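Local coordinates for protein GphF Dehydratase 1 (PDB 6MBF) that probably dehydrates a polyketide intermediate and rearranges its olefin as a dehydratase domain of the gephyronic acid polyketide synthase, at residues 58-61 with 62-66; 67-70 with 71-74; 202-205 with 206-210. All blocks are in the same frame, centred on the assembly; numbering follows the deposited sequence.

Contact 1: 58-61 with 62-66; sequences ALAA and ASRLL
Ala60 O accepts two hydrogen bonds from Arg64. The backbone N of Arg64 lies 3.1 Å from Ala60 O and makes the usual helical bond. The side-chain atom Arg64 NH1 reaches Ala60 O at 3.1 Å as well. The two donors come from opposite faces of the carbonyl plane. The bond from NH1 is fairly straight at its hydrogen, 157°, but it meets the oxygen from the side rather than end on. The oxygen in turn sits near the guanidinium plane, at the edge of the group.

The shape of the arginine explains this. Its chain runs extended from CG to NE, then turns at CD-NE (chi4 76°) and brings NH1 back over the preceding helical turn. The chain passes close to the carbonyl on the way, with Arg64 CD 3.4 Å from Ala60 O. The methyl Ala60 CB is 3.4 Å from Arg64 NH1, so the alanine methyl touches the NH1 end of the group. NH1 also forms a salt bridge with Glu197. The guanidinium is thus held by both a carboxylate and a main-chain carbonyl.

Plain helical bonds run beside this clasp. Ala62 N donates to Ala58 O at 2.8 Å, and Leu65 N donates to Ala61 O at 2.8 Å. Leu65 CB rests on the same carbonyl, 3.3 Å from Ala61 O. Leu66 is the first residue to leave the helical conformation.

This is the last part of helix 52-65. Ala58, Ala62 and Leu66 touch Ile128 of strand 121-131. Leu59 and Ser63 touch Leu74 of strand 73-81. Leu65 and Arg64 reach Phe26 of strand 23-30, while Ala60 meets His9 and Leu12 in the N-terminal loop.

Contact 2: 67-70 with 71-74; sequences PGNA and ADTL
Asp72 folds back over Asn69 and Gly68. Its CB lies 3.4 Å from Asn69 O, the carbonyl that accepts the backbone bond from Asp72 N at 3.0 Å. That bond closes a type I turn from Asn69 to Asp72. Asp72 CG is beside its own backbone N (chi1 -68°), which brings the carboxylate across the mouth of the turn. Asp72 OD2 accepts from Asn69 ND2 at 3.1 Å, an almost straight bond of 167°. The donor meets OD2 on its syn side, 21° out of the carboxylate plane. The amide itself stands nearly perpendicular to the carboxylate. The other oxygen, Asp72 OD1, lies 3.3 Å from Gly68 CA, where a side chain would collide with it. A water donates to OD1 at 2.6 Å and also to Pro67 O, bridging the chain on the way into the turn.

Arg130 of strand 121-131 donates to Asn69 O and also packs on the Asp72 side chain. The carboxylate therefore faces a neutral amide and a water, with an arginine close by. Such surroundings would probably favour its charged form.

Contact 3: 202-205 with 206-210; sequences LLDA and CFQCV
Gln208 NE2 donates to Asp204 OD2 at 2.8 Å, close to straight at 170°. The acceptor lies in the amide plane. The donor comes to the syn side of OD2, 23° out of the carboxylate plane. The amide and carboxylate planes are strongly twisted against each other. Gln208 CG lies beside its own backbone N (chi1 -74°), and the extended chain beyond CG carries the amide to the carboxylate one turn back.

Each polar end has further partners. Asp204 OD1 is hydrogen-bonded to Tyr162 OH. Gln208 OE1 is bonded to Tyr154 OH, and NE2 also donates to Leu166 O. With both ends of the amide engaged, its rotation is fixed, and it is likely to steady the carboxylate. An alanine in place of Asp204 would probably leave Gln208 NE2 and Tyr162 OH without this shared partner and the glutamine amide less firmly held. The same pair is joined through the backbone, Gln208 N to Asp204 O at 2.8 Å.

Packing takes over on the next face of the helix. Leu203 CG sits over one face of the Phe207 ring, 4.1 Å from its centroid, in a CH-pi contact displaced toward the rim. Leu203 CD1 reaches Phe207 CE1 at 3.6 Å. Val52 and Leu55 of helix 52-65 cover this side. Farther round, Leu202 CD2 lies 4.3 Å from Cys206 SG, and both residues touch Leu266 of strand 259-267.

The Asp204 side chain is about 6 Å from a bound magnesium ion. The spacing Asp-Ala-Cys-Phe-Gln fits the DxxxQ motif of polyketide synthase dehydratases. In relatives its aspartate belongs to the active site, on the second hot-dog helix of a double hot-dog fold.

Overall arrangement
Contacts 1 and 3 lie within helices, one in each half of the double hot-dog fold. Contact 3 is fully buried and contact 1 partly so, while contact 2 is on the surface. Contacts 1 and 2 follow in series: the loop 67-70 leads from helix 52-65 into strand 73-81. They touch through Leu74, whose CD1 is 3.5 Å from Leu59 O. Contact 3 stands apart, its centre about 22 Å from that of contact 1. All three involve a polar side chain bonded three or four positions away. At the exposed turn the carboxylate takes a water; in the buried helix tyrosine and amide hold it. The partly buried arginine grips a main-chain carbonyl.

Contact 1: 58-61 with 62-66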
ATOM      1  N   ALA A  58      -7.074  -3.441  -5.265  1.00 13.55           N
ATOM      2  CA  ALA A  58      -7.076  -3.346  -6.723  1.00 13.64           C
ATOM      3  C   ALA A  58      -6.349  -4.523  -7.366  1.00 15.53           C
ATOM      4  O   ALA A  58      -6.820  -5.070  -8.371  1.00 15.85           O
ATOM      5  CB  ALA A  58      -6.459  -2.021  -7.163  1.00 13.55           C
ATOM      6  N   LEU A  59      -5.200  -4.923  -6.813  1.00 14.64           N
ATOM      7  CA  LEU A  59      -4.511  -6.104  -7.335  1.00 14.31           C
ATOM      8  C   LEU A  59      -5.377  -7.344  -7.197  1.00 18.56           C
ATOM      9  O   LEU A  59      -5.441  -8.178  -8.111  1.00 14.98           O
ATOM     10  CB  LEU A  59      -3.184  -6.312  -6.601  1.00 12.75           C
ATOM     11  CG  LEU A  59      -2.095  -5.273  -6.817  1.00 11.88           C
ATOM     12  CD1 LEU A  59      -1.085  -5.389  -5.691  1.00 13.38           C
ATOM     13  CD2 LEU A  59      -1.422  -5.466  -8.190  1.00 16.18           C
ATOM     14  N   ALA A  60      -6.055  -7.476  -6.057  1.00 14.47           N
ATOM     15  CA  ALA A  60      -6.923  -8.618  -5.817  1.00 13.79           C
ATOM     16  C   ALA A  60      -8.109  -8.605  -6.771  1.00 15.66           C
ATOM     17  O   ALA A  60      -8.507  -9.657  -7.283  1.00 16.58           O
ATOM     18  CB  ALA A  60      -7.382  -8.621  -4.357  1.00 16.87           C
ATOM     19  N   ALA A  61      -8.663  -7.419  -7.039  1.00 15.22           N
ATOM     20  CA  ALA A  61      -9.737  -7.309  -8.021  1.00 19.71           C
ATOM     21  C   ALA A  61      -9.239  -7.655  -9.415  1.00 19.77           C
ATOM     22  O   ALA A  61      -9.934  -8.334 -10.177  1.00 18.50           O
ATOM     23  CB  ALA A  61     -10.335  -5.901  -8.006  1.00 15.94           C
ATOM     24  N   ALA A  62      -8.034  -7.192  -9.768  1.00 15.72           N
ATOM     25  CA  ALA A  62      -7.465  -7.551 -11.065  1.00 19.52           C
ATOM     26  C   ALA A  62      -7.359  -9.061 -11.211  1.00 17.73           C
ATOM     27  O   ALA A  62      -7.662  -9.618 -12.277  1.00 18.06           O
ATOM     28  CB  ALA A  62      -6.091  -6.905 -11.234  1.00 17.70           C
ATOM     29  N   SER A  63      -6.935  -9.745 -10.144  1.00 15.59           N
ATOM     30  CA  SER A  63      -6.752 -11.189 -10.224  1.00 17.74           C
ATOM     31  C   SER A  63      -8.079 -11.903 -10.435  1.00 19.92           C
ATOM     32  O   SER A  63      -8.153 -12.882 -11.190  1.00 21.61           O
ATOM     33  CB  SER A  63      -6.073 -11.703  -8.959  1.00 20.94           C
ATOM     34  OG  SER A  63      -5.839 -13.101  -9.052  1.00 22.92           O
ATOM     35  N   ARG A  64      -9.137 -11.426  -9.788  1.00 17.01           N
ATOM     36  CA  ARG A  64     -10.415 -12.127  -9.809  1.00 17.64           C
ATOM     37  C   ARG A  64     -11.299 -11.731 -10.983  1.00 25.96           C
ATOM     38  O   ARG A  64     -12.108 -12.549 -11.434  1.00 27.50           O
ATOM     39  CB  ARG A  64     -11.159 -11.890  -8.492  1.00 17.21           C
ATOM     40  CG  ARG A  64     -10.466 -12.538  -7.309  1.00 16.22           C
ATOM     41  CD  ARG A  64     -10.749 -11.816  -5.984  1.00 22.20           C
ATOM     42  NE  ARG A  64     -10.194 -12.554  -4.852  1.00 22.39           N
ATOM     43  CZ  ARG A  64      -8.904 -12.574  -4.528  1.00 21.54           C
ATOM     44  NH1 ARG A  64      -8.019 -11.892  -5.244  1.00 18.48           N
ATOM     45  NH2 ARG A  64      -8.495 -13.284  -3.484  1.00 22.63           N
ATOM     46  N   LEU A  65     -11.168 -10.508 -11.495  1.00 18.08           N
ATOM     47  CA  LEU A  65     -12.037 -10.043 -12.572  1.00 22.33           C
ATOM     48  C   LEU A  65     -11.423 -10.192 -13.952  1.00 23.54           C
ATOM     49  O   LEU A  65     -12.157 -10.386 -14.928  1.00 22.54           O
ATOM     50  CB  LEU A  65     -12.400  -8.569 -12.373  1.00 21.91           C
ATOM     51  CG  LEU A  65     -13.267  -8.216 -11.172  1.00 22.80           C
ATOM     52  CD1 LEU A  65     -13.534  -6.720 -11.136  1.00 27.10           C
ATOM     53  CD2 LEU A  65     -14.568  -8.999 -11.215  1.00 28.07           C
ATOM     54  N   LEU A  66     -10.113 -10.074 -14.062  1.00 22.34           N
ATOM     55  CA  LEU A  66      -9.528  -9.981 -15.390  1.00 23.23           C
ATOM     56  C   LEU A  66      -8.962 -11.320 -15.827  1.00 22.48           C
ATOM     57  O   LEU A  66      -8.403 -12.060 -15.006  1.00 24.33           O
ATOM     58  CB  LEU A  66      -8.417  -8.933 -15.419  1.00 21.17           C
ATOM     59  CG  LEU A  66      -8.894  -7.511 -15.120  1.00 28.82           C
ATOM     60  CD1 LEU A  66      -7.729  -6.551 -15.102  1.00 22.50           C
ATOM     61  CD2 LEU A  66      -9.937  -7.060 -16.136  1.00 33.62           C
TER

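Contact 2: 67-70 with 71-74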
ATOM      1  N   PRO A  67      -9.090 -11.645 -17.109  1.00 24.74           N
ATOM      2  CA  PRO A  67      -8.649 -12.955 -17.589  1.00 26.94           C
ATOM      3  C   PRO A  67      -7.137 -13.052 -17.696  1.00 26.14           C
ATOM      4  O   PRO A  67      -6.419 -12.056 -17.841  1.00 25.97           O
ATOM      5  CB  PRO A  67      -9.284 -13.044 -18.978  1.00 27.88           C
ATOM      6  CG  PRO A  67      -9.285 -11.622 -19.446  1.00 28.18           C
ATOM      7  CD  PRO A  67      -9.605 -10.803 -18.209  1.00 28.29           C
ATOM      8  N   GLY A  68      -6.669 -14.284 -17.643  1.00 24.89           N
ATOM      9  CA  GLY A  68      -5.272 -14.572 -17.902  1.00 24.25           C
ATOM     10  C   GLY A  68      -4.835 -15.821 -17.171  1.00 28.67           C
ATOM     11  O   GLY A  68      -5.549 -16.365 -16.329  1.00 34.42           O
ATOM     12  N   ASN A  69      -3.640 -16.287 -17.530  1.00 29.60           N
ATOM     13  CA  ASN A  69      -2.986 -17.313 -16.733  1.00 33.95           C
ATOM     14  C   ASN A  69      -2.767 -16.784 -15.324  1.00 35.17           C
ATOM     15  O   ASN A  69      -2.569 -15.583 -15.115  1.00 34.47           O
ATOM     16  CB  ASN A  69      -1.645 -17.712 -17.351  1.00 32.49           C
ATOM     17  CG  ASN A  69      -1.715 -17.876 -18.853  1.00 59.50           C
ATOM     18  OD1 ASN A  69      -2.138 -18.916 -19.358  1.00 45.83           O
ATOM     19  ND2 ASN A  69      -1.287 -16.850 -19.580  1.00 44.15           N
ATOM     20  N   ALA A  70      -2.811 -17.691 -14.345  1.00 42.69           N
ATOM     21  CA  ALA A  70      -2.574 -17.289 -12.962  1.00 54.12           C
ATOM     22  C   ALA A  70      -1.243 -16.563 -12.822  1.00 46.56           C
ATOM     23  O   ALA A  70      -1.117 -15.624 -12.028  1.00 38.55           O
ATOM     24  CB  ALA A  70      -2.615 -18.511 -12.043  1.00 47.72           C
ATOM     25  N   ALA A  71      -0.249 -16.962 -13.614  1.00 34.07           N
ATOM     26  CA  ALA A  71       1.103 -16.422 -13.549  1.00 32.39           C
ATOM     27  C   ALA A  71       1.258 -15.070 -14.235  1.00 28.45           C
ATOM     28  O   ALA A  71       2.351 -14.498 -14.186  1.00 31.03           O
ATOM     29  CB  ALA A  71       2.091 -17.409 -14.173  1.00 38.80           C
ATOM     30  N   ASP A  72       0.220 -14.559 -14.893  1.00 29.91           N
ATOM     31  CA  ASP A  72       0.327 -13.242 -15.502  1.00 26.27           C
ATOM     32  C   ASP A  72       0.535 -12.178 -14.431  1.00 30.70           C
ATOM     33  O   ASP A  72       0.138 -12.343 -13.274  1.00 31.09           O
ATOM     34  CB  ASP A  72      -0.923 -12.921 -16.319  1.00 30.34           C
ATOM     35  CG  ASP A  72      -1.056 -13.797 -17.548  1.00 36.91           C
ATOM     36  OD1 ASP A  72      -2.098 -13.702 -18.231  1.00 47.42           O
ATOM     37  OD2 ASP A  72      -0.125 -14.593 -17.821  1.00 36.60           O
ATOM     38  N   THR A  73       1.167 -11.077 -14.827  1.00 20.81           N
ATOM     39  CA  THR A  73       1.369  -9.968 -13.906  1.00 18.25           C
ATOM     40  C   THR A  73       0.049  -9.242 -13.653  1.00 27.32           C
ATOM     41  O   THR A  73      -0.802  -9.137 -14.541  1.00 33.50           O
ATOM     42  CB  THR A  73       2.396  -8.987 -14.460  1.00 24.08           C
ATOM     43  OG1 THR A  73       1.779  -8.180 -15.470  1.00 36.17           O
ATOM     44  CG2 THR A  73       3.598  -9.718 -15.051  1.00 18.49           C
ATOM     45  N   LEU A  74      -0.120  -8.744 -12.434  1.00 15.65           N
ATOM     46  CA  LEU A  74      -1.254  -7.905 -12.076  1.00 14.00           C
ATOM     47  C   LEU A  74      -0.811  -6.448 -12.077  1.00 19.54           C
ATOM     48  O   LEU A  74       0.259  -6.119 -11.561  1.00 20.35           O
ATOM     49  CB  LEU A  74      -1.794  -8.280 -10.695  1.00 14.78           C
ATOM     50  CG  LEU A  74      -2.155  -9.743 -10.423  1.00 16.63           C
ATOM     51  CD1 LEU A  74      -2.499  -9.950  -8.953  1.00 21.08           C
ATOM     52  CD2 LEU A  74      -3.316 -10.146 -11.296  1.00 19.88           C
TER
HETATM   53  O   HOH W   1      -3.491 -11.757 -19.146  1.00 32.70           O

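Contact 3: 202-205 with 206-210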
ATOM      1  N   LEU A 202       3.814  -5.721   4.008  1.00 14.39           N
ATOM      2  CA  LEU A 202       5.082  -5.776   3.290  1.00 13.39           C
ATOM      3  C   LEU A 202       5.268  -4.549   2.399  1.00 14.32           C
ATOM      4  O   LEU A 202       6.329  -3.918   2.407  1.00 13.97           O
ATOM      5  CB  LEU A 202       5.164  -7.073   2.482  1.00 13.19           C
ATOM      6  CG  LEU A 202       6.521  -7.394   1.838  1.00 16.91           C
ATOM      7  CD1 LEU A 202       6.707  -8.888   1.739  1.00 21.75           C
ATOM      8  CD2 LEU A 202       6.618  -6.779   0.454  1.00 27.24           C
ATOM      9  N   LEU A 203       4.246  -4.183   1.622  1.00 13.49           N
ATOM     10  CA  LEU A 203       4.402  -3.008   0.770  1.00 14.74           C
ATOM     11  C   LEU A 203       4.530  -1.733   1.599  1.00 14.16           C
ATOM     12  O   LEU A 203       5.340  -0.863   1.267  1.00 13.25           O
ATOM     13  CB  LEU A 203       3.243  -2.909  -0.222  1.00 15.16           C
ATOM     14  CG  LEU A 203       3.414  -1.797  -1.256  1.00 13.37           C
ATOM     15  CD1 LEU A 203       4.688  -1.997  -2.083  1.00 13.62           C
ATOM     16  CD2 LEU A 203       2.170  -1.706  -2.157  1.00 14.65           C
ATOM     17  N   ASP A 204       3.779  -1.621   2.703  1.00 12.84           N
ATOM     18  CA  ASP A 204       3.965  -0.482   3.601  1.00 14.48           C
ATOM     19  C   ASP A 204       5.398  -0.401   4.114  1.00 15.37           C
ATOM     20  O   ASP A 204       5.958   0.697   4.220  1.00 12.77           O
ATOM     21  CB  ASP A 204       2.998  -0.554   4.782  1.00 14.70           C
ATOM     22  CG  ASP A 204       3.306   0.492   5.837  1.00 16.77           C
ATOM     23  OD1 ASP A 204       2.988   1.679   5.613  1.00 15.14           O
ATOM     24  OD2 ASP A 204       3.880   0.118   6.883  1.00 15.91           O
ATOM     25  N   ALA A 205       6.001  -1.544   4.453  1.00 12.91           N
ATOM     26  CA  ALA A 205       7.395  -1.535   4.894  1.00 15.79           C
ATOM     27  C   ALA A 205       8.316  -0.974   3.810  1.00 15.32           C
ATOM     28  O   ALA A 205       9.237  -0.202   4.104  1.00 14.70           O
ATOM     29  CB  ALA A 205       7.825  -2.949   5.294  1.00 14.67           C
ATOM     30  N   CYS A 206       8.064  -1.319   2.545  1.00 12.72           N
ATOM     31  CA  CYS A 206       8.856  -0.753   1.457  1.00 16.13           C
ATOM     32  C   CYS A 206       8.660   0.756   1.360  1.00 14.95           C
ATOM     33  O   CYS A 206       9.623   1.506   1.174  1.00 14.15           O
ATOM     34  CB  CYS A 206       8.497  -1.431   0.132  1.00 17.66           C
ATOM     35  SG  CYS A 206       8.892  -3.204   0.071  1.00 16.25           S
ATOM     36  N   PHE A 207       7.418   1.223   1.489  1.00 11.52           N
ATOM     37  CA  PHE A 207       7.187   2.662   1.453  1.00 16.57           C
ATOM     38  C   PHE A 207       7.820   3.346   2.659  1.00 14.65           C
ATOM     39  O   PHE A 207       8.313   4.474   2.540  1.00 13.63           O
ATOM     40  CB  PHE A 207       5.686   2.960   1.376  1.00 15.36           C
ATOM     41  CG  PHE A 207       5.030   2.560   0.063  1.00 12.91           C
ATOM     42  CD1 PHE A 207       5.760   1.989  -0.980  1.00 13.76           C
ATOM     43  CD2 PHE A 207       3.667   2.748  -0.112  1.00 16.37           C
ATOM     44  CE1 PHE A 207       5.129   1.621  -2.191  1.00 14.25           C
ATOM     45  CE2 PHE A 207       3.038   2.388  -1.304  1.00 17.61           C
ATOM     46  CZ  PHE A 207       3.761   1.827  -2.339  1.00 12.73           C
ATOM     47  N   GLN A 208       7.865   2.667   3.813  1.00 13.08           N
ATOM     48  CA  GLN A 208       8.513   3.261   4.980  1.00 15.33           C
ATOM     49  C   GLN A 208      10.023   3.413   4.783  1.00 16.83           C
ATOM     50  O   GLN A 208      10.638   4.289   5.406  1.00 14.32           O
ATOM     51  CB  GLN A 208       8.203   2.439   6.236  1.00 14.26           C
ATOM     52  CG  GLN A 208       6.769   2.608   6.770  1.00 11.67           C
ATOM     53  CD  GLN A 208       6.687   2.253   8.230  1.00 18.52           C
ATOM     54  OE1 GLN A 208       7.476   2.753   9.038  1.00 16.23           O
ATOM     55  NE2 GLN A 208       5.753   1.370   8.586  1.00 14.40           N
ATOM     56  N   CYS A 209      10.640   2.582   3.934  1.00 13.58           N
ATOM     57  CA  CYS A 209      12.028   2.818   3.544  1.00 15.44           C
ATOM     58  C   CYS A 209      12.185   4.185   2.887  1.00 12.90           C
ATOM     59  O   CYS A 209      13.187   4.880   3.110  1.00 15.82           O
ATOM     60  CB  CYS A 209      12.517   1.717   2.602  1.00 15.17           C
ATOM     61  SG  CYS A 209      12.670   0.077   3.353  1.00 14.83           S
ATOM     62  N   VAL A 210      11.206   4.594   2.073  1.00 13.63           N
ATOM     63  CA  VAL A 210      11.252   5.937   1.496  1.00 16.68           C
ATOM     64  C   VAL A 210      11.142   6.979   2.599  1.00 15.85           C
ATOM     65  O   VAL A 210      11.880   7.978   2.603  1.00 15.23           O
ATOM     66  CB  VAL A 210      10.147   6.131   0.439  1.00 17.58           C
ATOM     67  CG1 VAL A 210      10.314   7.499  -0.249  1.00 14.96           C
ATOM     68  CG2 VAL A 210      10.152   5.010  -0.580  1.00 16.99           C
TER